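Local coordinates for uncharacterized protein GEBA250068378 (Sulfurospirillum deleyianum, PDB 3NKG) that is of unknown function but carries a DUF5625 domain of the galactose-binding-domain-like clan, many of whose members bind carbohydrates, at residues A39-K44 with G48-R53; L58-Y63 with R77-E82. All blocks are in the same frame, centred on the assembly; numbering follows the deposited sequence. Where two conformers were deposited one is given.

Both contacts lie in the long excursion between strand 30-38 and strand 98-107, at one end of the two four-stranded antiparallel sheets, and helix 49-58 runs from one to the other. Contact 1 folds the loop after strand 30-38 onto the first turn of this helix. Contact 2 comes later in the chain, where the helix has ended and the following turn meets helix 76-83. Their centres are about 16 Å apart, each 17 to 18 Å from the centre of the chain. The two also touch directly, Lys52 CE packing 3.8 Å from Glu82 O. They thus bracket helix 49-58, joining it to the preceding loop and to helix 76-83.

Contact 1: A39-K44 with G48-R53; sequences AVHDRK and GLDGKR
The polar grip runs from the backbone of His41 to the carboxylate of Asp50: His41 N donates to Asp50 OD2 at 2.8 Å, with an N-H...O angle of 165°. OD2 is approached on its anti side, somewhat out of the carboxylate plane. The other oxygen, OD1, forms a salt bridge with Arg161, whose guanidinium also bonds Ala39 O, so the buried carboxylate is satisfied at both oxygens. With an alanine in place of Asp50, His41 N-H would probably lose its acceptor and Arg161 its counter-charge. One water bridges the backbones, donating to His41 O and accepting from Gly51 N, an amide of the first helical turn.

Packing surrounds this grip. The His41 ring slants across the carboxylate, planes 36° apart, and brings CD2 to 3.5 Å from Asp50 CG. Val40 extends CG1, anti to its backbone N (chi1 177°), until it lies 3.5 Å from Gly51 CA.

Gly48 occupies the N-cap position, and Asp46 bonds the amides of Gly48 and Asp50. Loop 39-44 thus closes over a capped helix N-terminus, joining strand 30-38 to helix 49-58 beside the sheets of what is probably a galactose-binding-like domain.

Contact 2: L58-Y63 with R77-E82; sequences LGFNSY and RLAKSE
The Phe60 ring carries the contact, with the methyl of Ala79 set over one of its faces. Ala79 CB stands 4.0 Å from the ring centroid and 17° off the ring normal, a CH-pi contact displaced toward the rim on the CD1-CE1 side. Trp55, within helix 49-58, stacks its ring with the same phenyl group. Glu82 comes up obliquely with its aliphatic part, CG lying 3.7 Å from Phe60 CE2; because this residue was deposited in two conformations, its share of the contact is less certain.

This is helix-on-turn packing in the excursion outside the two antiparallel sheets: helix 76-83 presents one side, through Ala79 and Glu82 three residues on, to the turn that ends helix 49-58. Gly59 breaks that helix with a positive phi of 98°, a backbone shape in which a CB would collide with the carbonyl oxygen of Leu58. Directly after it, Phe60 points toward helix 76-83, its CG beside the backbone N and anti to the carbonyl carbon (chi1 -72°).

The attachment between the two segments is apolar packing, with no polar bond between them, and the small Ala79 allows the aromatic ring to come close to the helix backbone. Val74 and Tyr91 also touch the buried Phe60, while Phe60 and Asn61 make backbone hydrogen bonds with Cys93. The ring's far end reaches the helix itself, Phe60 CZ lying 3.9 Å from Ala79 CA.

Contact 1: A39-K44 with G48-R53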
loop_
_atom_site.group_PDB
_atom_site.type_symbol
_atom_site.label_atom_id
_atom_site.label_comp_id
_atom_site.label_asym_id
_atom_site.label_seq_id
_atom_site.Cartn_x
_atom_site.Cartn_y
_atom_site.Cartn_z
ATOM N N ALA A 39 9.213 -4.989 1.547
ATOM C CA ALA A 39 10.630 -5.284 1.824
ATOM C C ALA A 39 11.368 -5.741 0.570
ATOM O O ALA A 39 10.790 -6.375 -0.314
ATOM C CB ALA A 39 10.763 -6.318 2.907
ATOM N N VAL A 40 12.653 -5.410 0.503
ATOM C CA VAL A 40 13.467 -5.677 -0.677
ATOM C C VAL A 40 14.856 -6.088 -0.195
ATOM O O VAL A 40 15.309 -5.614 0.850
ATOM C CB VAL A 40 13.556 -4.415 -1.563
ATOM C CG1 VAL A 40 14.460 -4.648 -2.738
ATOM C CG2 VAL A 40 12.154 -4.000 -2.057
ATOM N N HIS A 41 15.520 -6.985 -0.921
ATOM C CA HIS A 41 16.891 -7.358 -0.565
ATOM C C HIS A 41 17.851 -6.181 -0.766
ATOM O O HIS A 41 17.757 -5.446 -1.744
ATOM C CB HIS A 41 17.364 -8.565 -1.374
ATOM C CG HIS A 41 16.638 -9.833 -1.047
ATOM N ND1 HIS A 41 16.400 -10.242 0.249
ATOM C CD2 HIS A 41 16.112 -10.790 -1.847
ATOM C CE1 HIS A 41 15.748 -11.392 0.231
ATOM N NE2 HIS A 41 15.564 -11.749 -1.026
ATOM N N ASP A 42 18.782 -5.980 0.154
ATOM C CA ASP A 42 19.677 -4.848 -0.030
ATOM C C ASP A 42 20.424 -4.956 -1.366
ATOM O O ASP A 42 20.795 -6.053 -1.793
ATOM C CB ASP A 42 20.604 -4.658 1.173
ATOM C CG ASP A 42 19.899 -3.960 2.335
ATOM O OD1 ASP A 42 18.856 -3.309 2.089
ATOM O OD2 ASP A 42 20.376 -4.058 3.488
ATOM N N ARG A 43 20.580 -3.818 -2.039
ATOM C CA ARG A 43 21.219 -3.758 -3.347
ATOM C C ARG A 43 22.601 -4.390 -3.290
ATOM O O ARG A 43 23.029 -5.056 -4.228
ATOM C CB ARG A 43 21.326 -2.307 -3.826
ATOM C CG ARG A 43 21.919 -2.154 -5.219
ATOM C CD ARG A 43 21.974 -0.693 -5.664
ATOM N NE ARG A 43 20.643 -0.147 -5.943
ATOM C CZ ARG A 43 19.943 0.599 -5.093
ATOM N NH1 ARG A 43 20.441 0.898 -3.899
ATOM N NH2 ARG A 43 18.745 1.049 -5.439
ATOM N N LYS A 44 23.289 -4.186 -2.174
ATOM C CA LYS A 44 24.612 -4.763 -1.980
ATOM C C LYS A 44 24.608 -6.292 -2.081
ATOM O O LYS A 44 25.507 -6.874 -2.686
ATOM C CB LYS A 44 25.217 -4.279 -0.658
ATOM C CG LYS A 44 26.043 -3.007 -0.832
ATOM C CD LYS A 44 25.884 -2.012 0.309
ATOM C CE LYS A 44 26.748 -0.775 0.049
ATOM N NZ LYS A 44 26.294 0.430 0.808
ATOM N N GLY A 48 20.878 -5.976 -7.365
ATOM C CA GLY A 48 19.853 -4.950 -7.381
ATOM C C GLY A 48 18.617 -5.575 -8.002
ATOM O O GLY A 48 17.598 -4.915 -8.249
ATOM N N LEU A 49 18.716 -6.877 -8.252
ATOM C CA LEU A 49 17.677 -7.587 -8.966
ATOM C C LEU A 49 16.349 -7.609 -8.215
ATOM O O LEU A 49 15.289 -7.454 -8.819
ATOM C CB LEU A 49 18.132 -9.005 -9.289
ATOM C CG LEU A 49 17.060 -9.971 -9.807
ATOM C CD1 LEU A 49 16.361 -9.459 -11.078
ATOM C CD2 LEU A 49 17.674 -11.346 -10.034
ATOM N N ASP A 50 16.398 -7.819 -6.903
ATOM C CA ASP A 50 15.166 -7.928 -6.132
ATOM C C ASP A 50 14.410 -6.591 -6.186
ATOM O O ASP A 50 13.192 -6.564 -6.340
ATOM C CB ASP A 50 15.456 -8.378 -4.706
ATOM C CG ASP A 50 14.197 -8.804 -3.956
ATOM O OD1 ASP A 50 13.494 -9.699 -4.456
ATOM O OD2 ASP A 50 13.915 -8.245 -2.862
ATOM N N GLY A 51 15.156 -5.494 -6.085
ATOM C CA GLY A 51 14.611 -4.156 -6.211
ATOM C C GLY A 51 13.893 -3.954 -7.535
ATOM O O GLY A 51 12.785 -3.387 -7.573
ATOM N N LYS A 52 14.504 -4.416 -8.625
ATOM C CA LYS A 52 13.875 -4.306 -9.942
ATOM C C LYS A 52 12.601 -5.141 -10.060
ATOM O O LYS A 52 11.655 -4.728 -10.714
ATOM C CB LYS A 52 14.832 -4.699 -11.060
ATOM C CG LYS A 52 15.934 -3.708 -11.343
ATOM C CD LYS A 52 16.806 -4.240 -12.478
ATOM C CE LYS A 52 17.990 -3.329 -12.757
ATOM N NZ LYS A 52 18.959 -3.325 -11.619
ATOM N N ARG A 53 12.565 -6.314 -9.441
ATOM C CA ARG A 53 11.347 -7.119 -9.539
ATOM C C ARG A 53 10.227 -6.437 -8.783
ATOM O O ARG A 53 9.074 -6.474 -9.210
ATOM C CB ARG A 53 11.534 -8.519 -8.980
ATOM C CG ARG A 53 12.659 -9.297 -9.618
ATOM C CD ARG A 53 12.649 -10.713 -9.080
ATOM N NE ARG A 53 13.317 -11.636 -9.983
ATOM C CZ ARG A 53 14.416 -12.310 -9.671
ATOM N NH1 ARG A 53 14.964 -12.163 -8.468
ATOM N NH2 ARG A 53 14.960 -13.137 -10.556
HETATM O O HOH W 1 17.894 -5.449 -4.788
#

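Contact 2: L58-Y63 with R77-E82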
loop_
_atom_site.group_PDB
_atom_site.type_symbol
_atom_site.label_atom_id
_atom_site.label_comp_id
_atom_site.label_asym_id
_atom_site.label_seq_id
_atom_site.Cartn_x
_atom_site.Cartn_y
_atom_site.Cartn_z
ATOM N N LEU A 58 5.206 -3.007 -8.620
ATOM C CA LEU A 58 4.577 -1.727 -8.238
ATOM C C LEU A 58 4.116 -0.878 -9.434
ATOM O O LEU A 58 3.062 -0.233 -9.379
ATOM C CB LEU A 58 5.540 -0.892 -7.372
ATOM C CG LEU A 58 5.802 -1.429 -5.955
ATOM C CD1 LEU A 58 6.849 -0.600 -5.194
ATOM C CD2 LEU A 58 4.480 -1.484 -5.196
ATOM N N GLY A 59 4.912 -0.852 -10.500
ATOM C CA GLY A 59 4.650 0.040 -11.617
ATOM C C GLY A 59 5.483 1.317 -11.535
ATOM O O GLY A 59 6.248 1.498 -10.590
ATOM N N PHE A 60 5.306 2.207 -12.514
ATOM C CA PHE A 60 6.055 3.461 -12.615
ATOM C C PHE A 60 5.200 4.730 -12.496
ATOM O O PHE A 60 5.707 5.786 -12.154
ATOM C CB PHE A 60 6.804 3.476 -13.958
ATOM C CG PHE A 60 7.956 2.523 -13.999
ATOM C CD1 PHE A 60 7.739 1.151 -14.098
ATOM C CD2 PHE A 60 9.254 2.987 -13.926
ATOM C CE1 PHE A 60 8.797 0.264 -14.124
ATOM C CE2 PHE A 60 10.336 2.095 -13.960
ATOM C CZ PHE A 60 10.106 0.737 -14.050
ATOM N N ASN A 61 3.922 4.630 -12.856
ATOM C CA ASN A 61 2.989 5.745 -12.740
ATOM C C ASN A 61 2.702 6.060 -11.273
ATOM O O ASN A 61 2.736 5.156 -10.426
ATOM C CB ASN A 61 1.669 5.395 -13.468
ATOM C CG ASN A 61 1.839 5.370 -14.993
ATOM O OD1 ASN A 61 2.746 6.005 -15.517
ATOM N ND2 ASN A 61 0.981 4.623 -15.696
ATOM N N SER A 62 2.406 7.326 -10.981
ATOM C CA SER A 62 2.167 7.759 -9.611
ATOM C C SER A 62 0.862 8.541 -9.499
ATOM O O SER A 62 0.550 9.368 -10.367
ATOM C CB SER A 62 3.319 8.650 -9.100
ATOM O OG SER A 62 4.574 8.011 -9.231
ATOM N N TYR A 63 0.142 8.299 -8.402
ATOM C CA TYR A 63 -1.155 8.919 -8.147
ATOM C C TYR A 63 -1.180 9.512 -6.736
ATOM O O TYR A 63 -0.713 8.886 -5.790
ATOM C CB TYR A 63 -2.260 7.873 -8.327
ATOM C CG TYR A 63 -2.314 7.308 -9.728
ATOM C CD1 TYR A 63 -1.510 6.229 -10.095
ATOM C CD2 TYR A 63 -3.171 7.847 -10.686
ATOM C CE1 TYR A 63 -1.532 5.723 -11.376
ATOM C CE2 TYR A 63 -3.210 7.344 -11.995
ATOM C CZ TYR A 63 -2.381 6.281 -12.330
ATOM O OH TYR A 63 -2.414 5.741 -13.600
ATOM N N ARG A 77 8.883 2.853 -22.920
ATOM C CA ARG A 77 10.314 2.983 -23.234
ATOM C C ARG A 77 11.197 3.172 -21.995
ATOM O O ARG A 77 12.266 2.581 -21.896
ATOM C CB ARG A 77 10.573 4.132 -24.194
ATOM C CG ARG A 77 10.162 3.858 -25.606
ATOM C CD ARG A 77 10.628 4.986 -26.502
ATOM N NE ARG A 77 9.899 4.996 -27.759
ATOM C CZ ARG A 77 10.069 5.900 -28.716
ATOM N NH1 ARG A 77 10.960 6.877 -28.562
ATOM N NH2 ARG A 77 9.338 5.823 -29.824
ATOM N N LEU A 78 10.744 3.991 -21.051
ATOM C CA LEU A 78 11.550 4.257 -19.855
ATOM C C LEU A 78 11.543 3.072 -18.914
ATOM O O LEU A 78 12.577 2.721 -18.358
ATOM C CB LEU A 78 11.024 5.467 -19.094
ATOM C CG LEU A 78 11.798 6.770 -19.184
ATOM C CD1 LEU A 78 11.180 7.769 -18.225
ATOM C CD2 LEU A 78 13.312 6.591 -18.899
ATOM N N ALA A 79 10.371 2.479 -18.707
ATOM C CA ALA A 79 10.287 1.252 -17.938
ATOM C C ALA A 79 11.192 0.184 -18.549
ATOM O O ALA A 79 11.780 -0.607 -17.836
ATOM C CB ALA A 79 8.848 0.740 -17.882
ATOM N N LYS A 80 11.264 0.129 -19.875
ATOM C CA LYS A 80 12.115 -0.874 -20.537
ATOM C C LYS A 80 13.603 -0.560 -20.288
ATOM O O LYS A 80 14.432 -1.465 -20.042
ATOM C CB LYS A 80 11.784 -0.948 -22.033
ATOM C CG LYS A 80 12.525 -2.052 -22.771
ATOM C CD LYS A 80 12.136 -3.444 -22.263
ATOM C CE LYS A 80 12.977 -4.505 -23.007
ATOM N NZ LYS A 80 12.508 -5.895 -22.738
ATOM N N SER A 81 13.948 0.726 -20.306
ATOM C CA SER A 81 15.309 1.134 -19.985
ATOM C C SER A 81 15.678 0.756 -18.547
ATOM O O SER A 81 16.792 0.299 -18.286
ATOM C CB SER A 81 15.490 2.634 -20.205
ATOM O OG SER A 81 15.426 2.952 -21.580
ATOM N N GLU A 82 14.749 0.949 -17.613
ATOM C CA GLU A 82 14.997 0.584 -16.215
ATOM C C GLU A 82 15.083 -0.935 -16.006
ATOM O O GLU A 82 15.994 -1.421 -15.333
ATOM C CB GLU A 82 13.909 1.154 -15.290
ATOM C CG GLU A 82 13.751 2.690 -15.287
ATOM C CD GLU A 82 14.855 3.445 -14.520
ATOM O OE1 GLU A 82 15.840 2.813 -14.078
ATOM O OE2 GLU A 82 14.730 4.684 -14.365
#